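Local coordinates for protein transcription termination factor FttA (Pyrococcus horikoshii, PDB 3AF6) that probably terminates transcription across the genome by zinc-dependent cleavage of nascent RNA at the exit channel of RNA polymerase, at residues 348-353 with 381-386; 602-607 with 635-640; 389-394 with 625-630; 612-617 with 629-634. One frame throughout, in Å; residues are numbered along the deposited sequence.

Contact 1: 348-353 with 381-386; sequences SAIVHL and AKFPRL
The imidazole of H352 reaches from its strand to the backbone of loop 381-386, where NE2 donates to the carbonyl O of R385 (H352 NE2 to R385 O 2.9 Å, N-H...O angle 165°). The acceptor sits at the ring edge, close to the imidazole plane. H352 stretches far enough because CG is anti to the backbone N (chi1 -179°), and this nearly straight bond helps set how the ring is turned. Along the way the ring passes F383, whose side chain runs in the opposite sense. The two planes are within 15° of parallel but slid so far apart, with centroids of H352 and F383 5.5 Å from each other, that they barely overlap; the nearest atoms are H352 CD2 and F383 CD1, at 3.6 Å. The far end of the phenyl ring belongs to I350, which crosses it at about a right angle and offers its methyl branch, CG2 lying 4.0 Å from F383 CZ. The guanidinium of R385 leads away instead and forms a salt bridge with E387. Strand 349-355 lies between strands 335-341 and 360-364 of the metallo-beta-lactamase sheet, and Y603 of helix 597-606 packs on both I350 and F383.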
loop_
_atom_site.group_PDB
_atom_site.type_symbol
_atom_site.label_atom_id
_atom_site.label_comp_id
_atom_site.label_asym_id
_atom_site.label_seq_id
_atom_site.Cartn_x
_atom_site.Cartn_y
_atom_site.Cartn_z
ATOM N N SER A 348 -3.354 0.137 -3.523
ATOM C CA SER A 348 -2.743 -0.925 -4.329
ATOM C C SER A 348 -2.388 -0.479 -5.745
ATOM O O SER A 348 -3.189 0.159 -6.433
ATOM C CB SER A 348 -3.653 -2.150 -4.391
ATOM O OG SER A 348 -4.702 -1.979 -5.324
ATOM N N ALA A 349 -1.189 -0.840 -6.193
ATOM C CA ALA A 349 -0.743 -0.432 -7.511
ATOM C C ALA A 349 -0.147 -1.517 -8.386
ATOM O O ALA A 349 0.457 -2.469 -7.905
ATOM C CB ALA A 349 0.272 0.705 -7.381
ATOM N N ILE A 350 -0.342 -1.361 -9.689
ATOM C CA ILE A 350 0.261 -2.251 -10.652
ATOM C C ILE A 350 1.503 -1.420 -10.936
ATOM O O ILE A 350 1.394 -0.207 -11.121
ATOM C CB ILE A 350 -0.581 -2.368 -11.934
ATOM C CG1 ILE A 350 -1.858 -3.159 -11.634
ATOM C CG2 ILE A 350 0.253 -3.018 -13.054
ATOM C CD1 ILE A 350 -2.835 -3.235 -12.801
ATOM N N VAL A 351 2.676 -2.047 -10.931
ATOM C CA VAL A 351 3.916 -1.322 -11.179
ATOM C C VAL A 351 4.331 -1.439 -12.632
ATOM O O VAL A 351 4.446 -2.539 -13.159
ATOM C CB VAL A 351 5.047 -1.847 -10.286
ATOM C CG1 VAL A 351 6.366 -1.213 -10.681
ATOM C CG2 VAL A 351 4.728 -1.537 -8.836
ATOM N N HIS A 352 4.552 -0.301 -13.281
ATOM C CA HIS A 352 4.946 -0.293 -14.687
ATOM C C HIS A 352 6.354 0.254 -14.848
ATOM O O HIS A 352 6.663 1.361 -14.404
ATOM C CB HIS A 352 3.958 0.542 -15.517
ATOM C CG HIS A 352 4.272 0.579 -16.982
ATOM N ND1 HIS A 352 5.244 1.401 -17.521
ATOM C CD2 HIS A 352 3.774 -0.140 -18.016
ATOM C CE1 HIS A 352 5.332 1.181 -18.820
ATOM N NE2 HIS A 352 4.452 0.251 -19.146
ATOM N N LEU A 353 7.215 -0.528 -15.481
ATOM C CA LEU A 353 8.578 -0.083 -15.676
ATOM C C LEU A 353 8.896 0.117 -17.145
ATOM O O LEU A 353 8.818 -0.807 -17.961
ATOM C CB LEU A 353 9.573 -1.069 -15.051
ATOM C CG LEU A 353 9.507 -1.233 -13.531
ATOM C CD1 LEU A 353 10.657 -2.122 -13.065
ATOM C CD2 LEU A 353 9.592 0.137 -12.853
ATOM N N ALA A 381 -5.981 -1.446 -17.084
ATOM C CA ALA A 381 -5.635 -2.448 -18.080
ATOM C C ALA A 381 -5.058 -1.793 -19.322
ATOM O O ALA A 381 -4.893 -2.437 -20.361
ATOM C CB ALA A 381 -6.862 -3.262 -18.442
ATOM N N LYS A 382 -4.747 -0.508 -19.212
ATOM C CA LYS A 382 -4.204 0.221 -20.342
ATOM C C LYS A 382 -2.879 0.885 -19.989
ATOM O O LYS A 382 -2.773 1.584 -18.988
ATOM C CB LYS A 382 -5.213 1.271 -20.832
ATOM C CG LYS A 382 -4.683 2.088 -22.003
ATOM C CD LYS A 382 -5.722 3.011 -22.631
ATOM C CE LYS A 382 -5.136 3.701 -23.870
ATOM N NZ LYS A 382 -6.160 4.435 -24.662
ATOM N N PHE A 383 -1.872 0.657 -20.827
ATOM C CA PHE A 383 -0.545 1.212 -20.598
ATOM C C PHE A 383 -0.047 1.780 -21.915
ATOM O O PHE A 383 -0.484 1.350 -22.986
ATOM C CB PHE A 383 0.418 0.104 -20.130
ATOM C CG PHE A 383 -0.058 -0.643 -18.921
ATOM C CD1 PHE A 383 0.168 -0.140 -17.642
ATOM C CD2 PHE A 383 -0.783 -1.831 -19.066
ATOM C CE1 PHE A 383 -0.325 -0.804 -16.521
ATOM C CE2 PHE A 383 -1.284 -2.508 -17.956
ATOM C CZ PHE A 383 -1.059 -2.001 -16.680
ATOM N N PRO A 384 0.870 2.754 -21.862
ATOM C CA PRO A 384 1.361 3.308 -23.127
ATOM C C PRO A 384 2.085 2.261 -23.962
ATOM O O PRO A 384 1.942 2.217 -25.190
ATOM C CB PRO A 384 2.261 4.473 -22.685
ATOM C CG PRO A 384 2.514 4.225 -21.224
ATOM C CD PRO A 384 1.263 3.590 -20.720
ATOM N N ARG A 385 2.844 1.405 -23.286
ATOM C CA ARG A 385 3.583 0.324 -23.933
ATOM C C ARG A 385 3.607 -0.845 -22.973
ATOM O O ARG A 385 3.541 -0.649 -21.764
ATOM C CB ARG A 385 5.008 0.773 -24.249
ATOM C CG ARG A 385 5.090 1.773 -25.393
ATOM C CD ARG A 385 5.069 1.083 -26.751
ATOM N NE ARG A 385 6.400 1.033 -27.357
ATOM C CZ ARG A 385 7.386 0.235 -26.959
ATOM N NH1 ARG A 385 8.555 0.277 -27.577
ATOM N NH2 ARG A 385 7.203 -0.610 -25.958
ATOM N N LEU A 386 3.698 -2.061 -23.497
ATOM C CA LEU A 386 3.710 -3.226 -22.633
ATOM C C LEU A 386 4.171 -4.495 -23.314
ATOM O O LEU A 386 3.362 -5.183 -23.928
ATOM C CB LEU A 386 2.308 -3.467 -22.061
ATOM C CG LEU A 386 2.135 -4.676 -21.126
ATOM C CD1 LEU A 386 3.088 -4.561 -19.936
ATOM C CD2 LEU A 386 0.693 -4.746 -20.644
#

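Contact 2: 602-607 with 635-640; sequences NYVAKV and FGISTR
The ring of F635 meets V604 and A605 of helix 597-606. CG1 of V604 comes within 3.7 Å of F635 CD2, and the stem of the same valine also touches the ring, with V604 CB 3.8 Å from F635 CE2. A605 CB lies 3.9 Å from F635 CE1, the atom across the ring from CD2, so the phenyl group touches two successive helix residues; it crosses V604 at a slant. Beyond the ring, the end of I637 touches the same valine methyl, with I637 CD1 4.0 Å from V604 CG1. That methyl can serve both partners because it stands anti to the backbone N of V604 (chi1 -178°), extended from the helix towards the opposing segment. F635 and I637 flank the turn that leaves helix 621-635 for strand 638-640, the second half of a beta-alpha-beta unit begun by strand 613-617. G636 makes this turn with a positive phi of 73°. Polar bonds hold the turn in place: R610 NH2 bonds to F635 O, and H632 ND1 to I637 O. Further along, T639 OG1 is hydrogen-bonded to A628 O of the preceding helix. V604 is itself backed by I614 and I631, while Y603, which points away from this contact, bonds through its OH to N380 O and meets F370 edge-to-face.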
loop_
_atom_site.group_PDB
_atom_site.type_symbol
_atom_site.label_atom_id
_atom_site.label_comp_id
_atom_site.label_asym_id
_atom_site.label_seq_id
_atom_site.Cartn_x
_atom_site.Cartn_y
_atom_site.Cartn_z
ATOM N N ASN A 602 -9.791 -12.817 -18.253
ATOM C CA ASN A 602 -10.384 -11.632 -18.859
ATOM C C ASN A 602 -9.444 -10.433 -18.824
ATOM O O ASN A 602 -9.523 -9.555 -19.677
ATOM C CB ASN A 602 -11.703 -11.287 -18.165
ATOM C CG ASN A 602 -12.362 -10.055 -18.752
ATOM O OD1 ASN A 602 -12.761 -9.149 -18.023
ATOM N ND2 ASN A 602 -12.478 -10.013 -20.071
ATOM N N TYR A 603 -8.552 -10.388 -17.842
ATOM C CA TYR A 603 -7.609 -9.278 -17.758
ATOM C C TYR A 603 -6.618 -9.388 -18.907
ATOM O O TYR A 603 -6.157 -8.379 -19.447
ATOM C CB TYR A 603 -6.833 -9.294 -16.433
ATOM C CG TYR A 603 -5.916 -8.098 -16.278
ATOM C CD1 TYR A 603 -6.429 -6.840 -15.940
ATOM C CD2 TYR A 603 -4.559 -8.193 -16.583
ATOM C CE1 TYR A 603 -5.612 -5.702 -15.918
ATOM C CE2 TYR A 603 -3.740 -7.072 -16.569
ATOM C CZ TYR A 603 -4.273 -5.830 -16.236
ATOM O OH TYR A 603 -3.466 -4.717 -16.232
ATOM N N VAL A 604 -6.282 -10.621 -19.273
ATOM C CA VAL A 604 -5.335 -10.841 -20.354
ATOM C C VAL A 604 -6.000 -10.403 -21.646
ATOM O O VAL A 604 -5.418 -9.654 -22.435
ATOM C CB VAL A 604 -4.921 -12.328 -20.450
ATOM C CG1 VAL A 604 -3.886 -12.512 -21.553
ATOM C CG2 VAL A 604 -4.352 -12.795 -19.112
ATOM N N ALA A 605 -7.229 -10.861 -21.851
ATOM C CA ALA A 605 -7.997 -10.507 -23.047
ATOM C C ALA A 605 -8.068 -8.986 -23.252
ATOM O O ALA A 605 -7.822 -8.492 -24.354
ATOM C CB ALA A 605 -9.405 -11.085 -22.947
ATOM N N LYS A 606 -8.379 -8.255 -22.188
ATOM C CA LYS A 606 -8.501 -6.803 -22.260
ATOM C C LYS A 606 -7.213 -5.982 -22.141
ATOM O O LYS A 606 -7.162 -4.861 -22.643
ATOM C CB LYS A 606 -9.459 -6.298 -21.178
ATOM C CG LYS A 606 -10.830 -6.947 -21.156
ATOM C CD LYS A 606 -11.825 -6.198 -22.032
ATOM C CE LYS A 606 -13.263 -6.601 -21.708
ATOM N NZ LYS A 606 -13.484 -8.076 -21.834
ATOM N N VAL A 607 -6.180 -6.493 -21.480
ATOM C CA VAL A 607 -4.978 -5.677 -21.329
ATOM C C VAL A 607 -4.468 -5.153 -22.670
ATOM O O VAL A 607 -4.492 -5.855 -23.686
ATOM C CB VAL A 607 -3.857 -6.428 -20.574
ATOM C CG1 VAL A 607 -3.412 -7.640 -21.343
ATOM C CG2 VAL A 607 -2.707 -5.488 -20.319
ATOM N N PHE A 635 -4.892 -17.725 -25.925
ATOM C CA PHE A 635 -4.507 -16.484 -26.582
ATOM C C PHE A 635 -3.284 -16.643 -27.465
ATOM O O PHE A 635 -2.991 -15.784 -28.305
ATOM C CB PHE A 635 -4.239 -15.403 -25.534
ATOM C CG PHE A 635 -5.406 -15.132 -24.627
ATOM C CD1 PHE A 635 -6.561 -14.540 -25.116
ATOM C CD2 PHE A 635 -5.351 -15.474 -23.278
ATOM C CE1 PHE A 635 -7.648 -14.292 -24.275
ATOM C CE2 PHE A 635 -6.439 -15.228 -22.431
ATOM C CZ PHE A 635 -7.585 -14.636 -22.934
ATOM N N GLY A 636 -2.563 -17.742 -27.278
ATOM C CA GLY A 636 -1.370 -17.963 -28.070
ATOM C C GLY A 636 -0.231 -17.055 -27.643
ATOM O O GLY A 636 0.726 -16.873 -28.392
ATOM N N ILE A 637 -0.326 -16.482 -26.447
ATOM C CA ILE A 637 0.721 -15.608 -25.936
ATOM C C ILE A 637 1.801 -16.438 -25.212
ATOM O O ILE A 637 1.478 -17.393 -24.494
ATOM C CB ILE A 637 0.121 -14.577 -24.946
ATOM C CG1 ILE A 637 -0.890 -13.692 -25.675
ATOM C CG2 ILE A 637 1.222 -13.730 -24.320
ATOM C CD1 ILE A 637 -1.611 -12.694 -24.779
ATOM N N SER A 638 3.075 -16.088 -25.408
ATOM C CA SER A 638 4.160 -16.800 -24.733
ATOM C C SER A 638 4.012 -16.633 -23.234
ATOM O O SER A 638 3.997 -15.506 -22.731
ATOM C CB SER A 638 5.526 -16.246 -25.126
ATOM O OG SER A 638 5.942 -16.728 -26.388
ATOM N N THR A 639 3.931 -17.742 -22.513
ATOM C CA THR A 639 3.779 -17.661 -21.077
ATOM C C THR A 639 4.769 -18.525 -20.301
ATOM O O THR A 639 5.398 -19.424 -20.844
ATOM C CB THR A 639 2.355 -18.078 -20.678
ATOM O OG1 THR A 639 2.162 -19.465 -20.989
ATOM C CG2 THR A 639 1.314 -17.233 -21.445
ATOM N N ARG A 640 4.919 -18.234 -19.016
ATOM C CA ARG A 640 5.796 -19.031 -18.176
ATOM C C ARG A 640 5.534 -18.809 -16.700
ATOM O O ARG A 640 5.233 -17.691 -16.274
ATOM C CB ARG A 640 7.264 -18.747 -18.468
ATOM C CG ARG A 640 8.164 -19.782 -17.801
ATOM C CD ARG A 640 9.621 -19.457 -17.990
ATOM N NE ARG A 640 9.911 -19.165 -19.387
ATOM C CZ ARG A 640 11.129 -18.916 -19.844
ATOM N NH1 ARG A 640 12.156 -18.930 -19.004
ATOM N NH2 ARG A 640 11.317 -18.650 -21.130
#

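Contact 3: 389-394 with 625-630; sequences LVMEST and LDLATS
L627 pushes a single methyl, CD2, against S393 and the backbone carbonyl of E392. The leucine is extended from its helix, CG anti to the backbone N (chi1 175°), which carries the branch across to segment 389-394. L627 CD2 lies 3.5 Å from S393 OG. E392 O is 3.7 Å from L627 CD2, so the methyl covers a largely polar patch. The serine hydroxyl has a partner of its own in V617 O, to which it is hydrogen-bonded, and meets the methyl by packing alone. M391 is more distant, its SD 4.5 Å from L627 CD2. The E392 side chain sets off away from L627. Its OE1 takes two bonds from T394, the backbone one (T394 N to E392 OE1, 3.1 Å) arriving nearly along the C-O axis, while OE2 is hydrogen-bonded to H594 ND1 and F368 N. This fixed carboxylate stands next to the zinc ligands D367 and H618, which makes it a second-shell group of the metal site. Strand 388-392 runs parallel between strands 360-364 and 613-617, and L627 also touches L600 and M601 of helix 597-606 and T616 of the adjoining strand.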
loop_
_atom_site.group_PDB
_atom_site.type_symbol
_atom_site.label_atom_id
_atom_site.label_comp_id
_atom_site.label_asym_id
_atom_site.label_seq_id
_atom_site.Cartn_x
_atom_site.Cartn_y
_atom_site.Cartn_z
ATOM N N LEU A 389 4.283 -8.827 -19.141
ATOM C CA LEU A 389 3.347 -8.726 -18.033
ATOM C C LEU A 389 3.568 -9.807 -16.977
ATOM O O LEU A 389 3.488 -10.997 -17.272
ATOM C CB LEU A 389 1.904 -8.818 -18.534
ATOM C CG LEU A 389 0.868 -8.737 -17.404
ATOM C CD1 LEU A 389 1.018 -7.390 -16.718
ATOM C CD2 LEU A 389 -0.555 -8.909 -17.941
ATOM N N VAL A 390 3.848 -9.390 -15.746
ATOM C CA VAL A 390 4.040 -10.343 -14.649
ATOM C C VAL A 390 2.743 -10.210 -13.873
ATOM O O VAL A 390 2.447 -9.123 -13.385
ATOM C CB VAL A 390 5.225 -9.940 -13.720
ATOM C CG1 VAL A 390 5.428 -10.998 -12.655
ATOM C CG2 VAL A 390 6.495 -9.745 -14.535
ATOM N N MET A 391 1.974 -11.293 -13.767
ATOM C CA MET A 391 0.686 -11.231 -13.078
ATOM C C MET A 391 0.503 -12.274 -11.978
ATOM O O MET A 391 1.117 -13.335 -12.012
ATOM C CB MET A 391 -0.457 -11.355 -14.100
ATOM C CG MET A 391 -0.599 -12.740 -14.739
ATOM S SD MET A 391 -1.853 -12.832 -16.063
ATOM C CE MET A 391 -3.323 -12.270 -15.214
ATOM N N GLU A 392 -0.361 -11.974 -11.009
ATOM C CA GLU A 392 -0.615 -12.896 -9.912
ATOM C C GLU A 392 -1.479 -14.088 -10.363
ATOM O O GLU A 392 -2.110 -14.039 -11.415
ATOM C CB GLU A 392 -1.275 -12.157 -8.744
ATOM C CG GLU A 392 -2.684 -11.677 -8.998
ATOM C CD GLU A 392 -3.611 -11.941 -7.813
ATOM O OE1 GLU A 392 -3.826 -13.125 -7.489
ATOM O OE2 GLU A 392 -4.124 -10.969 -7.209
ATOM N N SER A 393 -1.495 -15.156 -9.570
ATOM C CA SER A 393 -2.258 -16.352 -9.912
ATOM C C SER A 393 -2.961 -16.983 -8.713
ATOM O O SER A 393 -3.239 -18.182 -8.726
ATOM C CB SER A 393 -1.333 -17.410 -10.522
ATOM O OG SER A 393 -0.339 -16.824 -11.348
ATOM N N THR A 394 -3.243 -16.199 -7.680
ATOM C CA THR A 394 -3.899 -16.737 -6.497
ATOM C C THR A 394 -5.075 -17.649 -6.857
ATOM O O THR A 394 -5.275 -18.689 -6.232
ATOM C CB THR A 394 -4.417 -15.622 -5.582
ATOM O OG1 THR A 394 -3.426 -14.598 -5.456
ATOM C CG2 THR A 394 -4.710 -16.182 -4.202
ATOM N N LEU A 625 1.088 -22.648 -12.985
ATOM C CA LEU A 625 1.275 -23.497 -14.149
ATOM C C LEU A 625 0.010 -23.478 -15.000
ATOM O O LEU A 625 0.048 -23.187 -16.203
ATOM C CB LEU A 625 1.566 -24.926 -13.695
ATOM C CG LEU A 625 2.495 -25.735 -14.598
ATOM C CD1 LEU A 625 1.877 -25.935 -15.966
ATOM C CD2 LEU A 625 3.818 -24.981 -14.717
ATOM N N ASP A 626 -1.107 -23.780 -14.342
ATOM C CA ASP A 626 -2.429 -23.834 -14.962
ATOM C C ASP A 626 -2.764 -22.542 -15.721
ATOM O O ASP A 626 -3.082 -22.572 -16.915
ATOM C CB ASP A 626 -3.477 -24.090 -13.874
ATOM C CG ASP A 626 -4.815 -24.533 -14.438
ATOM O OD1 ASP A 626 -5.219 -24.002 -15.497
ATOM O OD2 ASP A 626 -5.469 -25.403 -13.815
ATOM N N LEU A 627 -2.690 -21.407 -15.025
ATOM C CA LEU A 627 -2.988 -20.128 -15.640
ATOM C C LEU A 627 -2.097 -19.878 -16.858
ATOM O O LEU A 627 -2.580 -19.503 -17.926
ATOM C CB LEU A 627 -2.812 -19.015 -14.611
ATOM C CG LEU A 627 -2.976 -17.570 -15.092
ATOM C CD1 LEU A 627 -4.362 -17.357 -15.728
ATOM C CD2 LEU A 627 -2.778 -16.650 -13.912
ATOM N N ALA A 628 -0.795 -20.094 -16.689
ATOM C CA ALA A 628 0.185 -19.897 -17.758
ATOM C C ALA A 628 -0.144 -20.761 -18.971
ATOM O O ALA A 628 -0.190 -20.271 -20.102
ATOM C CB ALA A 628 1.588 -20.232 -17.242
ATOM N N THR A 629 -0.357 -22.049 -18.726
ATOM C CA THR A 629 -0.695 -22.986 -19.786
ATOM C C THR A 629 -1.998 -22.554 -20.441
ATOM O O THR A 629 -2.110 -22.540 -21.671
ATOM C CB THR A 629 -0.877 -24.415 -19.231
ATOM O OG1 THR A 629 0.392 -24.932 -18.809
ATOM C CG2 THR A 629 -1.481 -25.327 -20.288
ATOM N N SER A 630 -2.976 -22.195 -19.613
ATOM C CA SER A 630 -4.281 -21.764 -20.097
ATOM C C SER A 630 -4.222 -20.515 -20.970
ATOM O O SER A 630 -4.854 -20.466 -22.021
ATOM C CB SER A 630 -5.209 -21.494 -18.927
ATOM O OG SER A 630 -5.204 -22.581 -18.034
#

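Contact 4: 612-617 with 629-634; sequences ERIITV and TSIHRK
I614 and I631 meet between strand and helix, their side chains crossing at about a right angle and touching in two places. I614 CD1 is 4.0 Å from I631 CG2, and in return I631 CD1 is 4.1 Å from I614 CG2. Both isoleucines have CG1 anti to the carbonyl carbon (chi1 -67° in I614, -68° in I631), so that the long branch of each meets the short branch of the other. T616, on the same face of the strand, adds a lighter touch, its CG2 4.2 Å from I631 CD1, while its hydroxyl is hydrogen-bonded to C624 O. Strand 613-617 and helix 621-635 are the first two elements of a beta-alpha-beta crossover that returns to the neighbouring parallel strand 638-640. H618, a zinc ligand, is the next residue after V617. I631 is sealed in further by M391 of the sheet and M601 of helix 597-606. The solvent side is different in character: R633 and K634 are exposed and do not touch segment 612-617, though K634 packs on M601, and E612, just before the strand, is likewise exposed. On the far face of the strand, I615 packs on P642.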
loop_
_atom_site.group_PDB
_atom_site.type_symbol
_atom_site.label_atom_id
_atom_site.label_comp_id
_atom_site.label_asym_id
_atom_site.label_seq_id
_atom_site.Cartn_x
_atom_site.Cartn_y
_atom_site.Cartn_z
ATOM N N GLU A 612 4.038 -9.366 -25.246
ATOM C CA GLU A 612 4.752 -10.402 -25.991
ATOM C C GLU A 612 4.829 -11.655 -25.140
ATOM O O GLU A 612 4.755 -12.763 -25.657
ATOM C CB GLU A 612 6.177 -9.961 -26.333
ATOM C CG GLU A 612 6.274 -8.806 -27.297
ATOM C CD GLU A 612 7.684 -8.233 -27.364
ATOM O OE1 GLU A 612 7.919 -7.347 -28.218
ATOM O OE2 GLU A 612 8.548 -8.664 -26.559
ATOM N N ARG A 613 5.001 -11.476 -23.834
ATOM C CA ARG A 613 5.076 -12.614 -22.939
ATOM C C ARG A 613 4.468 -12.298 -21.581
ATOM O O ARG A 613 4.560 -11.176 -21.077
ATOM C CB ARG A 613 6.532 -13.089 -22.783
ATOM C CG ARG A 613 7.474 -12.130 -22.060
ATOM C CD ARG A 613 8.860 -12.060 -22.733
ATOM N NE ARG A 613 9.880 -12.940 -22.146
ATOM C CZ ARG A 613 9.889 -14.272 -22.218
ATOM N NH1 ARG A 613 8.928 -14.928 -22.856
ATOM N NH2 ARG A 613 10.876 -14.957 -21.656
ATOM N N ILE A 614 3.819 -13.299 -21.004
ATOM C CA ILE A 614 3.211 -13.155 -19.696
ATOM C C ILE A 614 3.876 -14.133 -18.721
ATOM O O ILE A 614 4.128 -15.288 -19.050
ATOM C CB ILE A 614 1.690 -13.409 -19.770
ATOM C CG1 ILE A 614 1.034 -12.294 -20.592
ATOM C CG2 ILE A 614 1.093 -13.485 -18.367
ATOM C CD1 ILE A 614 -0.471 -12.493 -20.853
ATOM N N ILE A 615 4.190 -13.651 -17.531
ATOM C CA ILE A 615 4.822 -14.485 -16.522
ATOM C C ILE A 615 3.880 -14.559 -15.327
ATOM O O ILE A 615 3.596 -13.550 -14.680
ATOM C CB ILE A 615 6.192 -13.888 -16.098
ATOM C CG1 ILE A 615 7.107 -13.788 -17.326
ATOM C CG2 ILE A 615 6.842 -14.751 -15.036
ATOM C CD1 ILE A 615 8.390 -13.020 -17.077
ATOM N N THR A 616 3.372 -15.755 -15.057
ATOM C CA THR A 616 2.457 -15.951 -13.950
ATOM C C THR A 616 3.198 -16.286 -12.658
ATOM O O THR A 616 4.081 -17.149 -12.628
ATOM C CB THR A 616 1.464 -17.066 -14.266
ATOM O OG1 THR A 616 2.180 -18.271 -14.534
ATOM C CG2 THR A 616 0.633 -16.697 -15.479
ATOM N N VAL A 617 2.813 -15.597 -11.588
ATOM C CA VAL A 617 3.425 -15.782 -10.284
ATOM C C VAL A 617 2.382 -15.658 -9.185
ATOM O O VAL A 617 1.184 -15.592 -9.458
ATOM C CB VAL A 617 4.507 -14.706 -10.026
ATOM C CG1 VAL A 617 5.587 -14.783 -11.094
ATOM C CG2 VAL A 617 3.867 -13.318 -10.003
ATOM N N THR A 629 -0.357 -22.049 -18.726
ATOM C CA THR A 629 -0.695 -22.986 -19.786
ATOM C C THR A 629 -1.998 -22.554 -20.441
ATOM O O THR A 629 -2.110 -22.540 -21.671
ATOM C CB THR A 629 -0.877 -24.415 -19.231
ATOM O OG1 THR A 629 0.392 -24.932 -18.809
ATOM C CG2 THR A 629 -1.481 -25.327 -20.288
ATOM N N SER A 630 -2.976 -22.195 -19.613
ATOM C CA SER A 630 -4.281 -21.764 -20.097
ATOM C C SER A 630 -4.222 -20.515 -20.970
ATOM O O SER A 630 -4.854 -20.466 -22.021
ATOM C CB SER A 630 -5.209 -21.494 -18.927
ATOM O OG SER A 630 -5.204 -22.581 -18.034
ATOM N N ILE A 631 -3.480 -19.501 -20.536
ATOM C CA ILE A 631 -3.366 -18.267 -21.309
ATOM C C ILE A 631 -2.802 -18.557 -22.698
ATOM O O ILE A 631 -3.338 -18.105 -23.709
ATOM C CB ILE A 631 -2.445 -17.244 -20.608
ATOM C CG1 ILE A 631 -3.101 -16.749 -19.315
ATOM C CG2 ILE A 631 -2.146 -16.083 -21.543
ATOM C CD1 ILE A 631 -2.220 -15.861 -18.484
ATOM N N HIS A 632 -1.715 -19.320 -22.737
ATOM C CA HIS A 632 -1.074 -19.661 -23.997
ATOM C C HIS A 632 -2.019 -20.363 -24.967
ATOM O O HIS A 632 -2.096 -20.024 -26.148
ATOM C CB HIS A 632 0.120 -20.578 -23.759
ATOM C CG HIS A 632 0.786 -21.015 -25.024
ATOM N ND1 HIS A 632 1.533 -20.155 -25.804
ATOM C CD2 HIS A 632 0.778 -22.203 -25.673
ATOM C CE1 HIS A 632 1.955 -20.797 -26.877
ATOM N NE2 HIS A 632 1.511 -22.041 -26.822
ATOM N N ARG A 633 -2.722 -21.360 -24.453
ATOM C CA ARG A 633 -3.642 -22.141 -25.251
ATOM C C ARG A 633 -4.803 -21.316 -25.798
ATOM O O ARG A 633 -5.231 -21.525 -26.930
ATOM C CB ARG A 633 -4.157 -23.304 -24.405
ATOM C CG ARG A 633 -4.871 -24.398 -25.164
ATOM C CD ARG A 633 -4.757 -25.695 -24.380
ATOM N NE ARG A 633 -5.092 -25.477 -22.976
ATOM C CZ ARG A 633 -4.621 -26.209 -21.970
ATOM N NH1 ARG A 633 -3.788 -27.214 -22.216
ATOM N NH2 ARG A 633 -4.975 -25.925 -20.719
ATOM N N LYS A 634 -5.301 -20.366 -25.011
ATOM C CA LYS A 634 -6.428 -19.553 -25.450
ATOM C C LYS A 634 -6.072 -18.275 -26.185
ATOM O O LYS A 634 -6.863 -17.792 -26.993
ATOM C CB LYS A 634 -7.325 -19.191 -24.267
ATOM C CG LYS A 634 -8.533 -18.357 -24.667
ATOM C CD LYS A 634 -9.466 -18.174 -23.504
ATOM C CE LYS A 634 -10.709 -17.413 -23.891
ATOM N NZ LYS A 634 -11.595 -17.290 -22.697
#

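All four contacts reach one mixed sheet of the metallo-beta-lactamase fold. Contacts 3 and 4, whose centres are about 6 Å apart, share helix 621-635 and pack it on the neighbouring strands 388-392 and 613-617. Both are buried; contact 4 is purely apolar, between isoleucines and a threonine methyl, whereas in contact 3, nearer the zinc ligands, a leucine methyl covers a hydroxyl and a carbonyl. Contact 2, partly buried and more peripheral, covers the end of the same helix with helix 597-606, enclosing contact 4 along the chain. Contact 1, also buried, holds a loop to an earlier strand and alone uses a hydrogen bond between its segments; Y603 and V607 of contact 2 touch that loop.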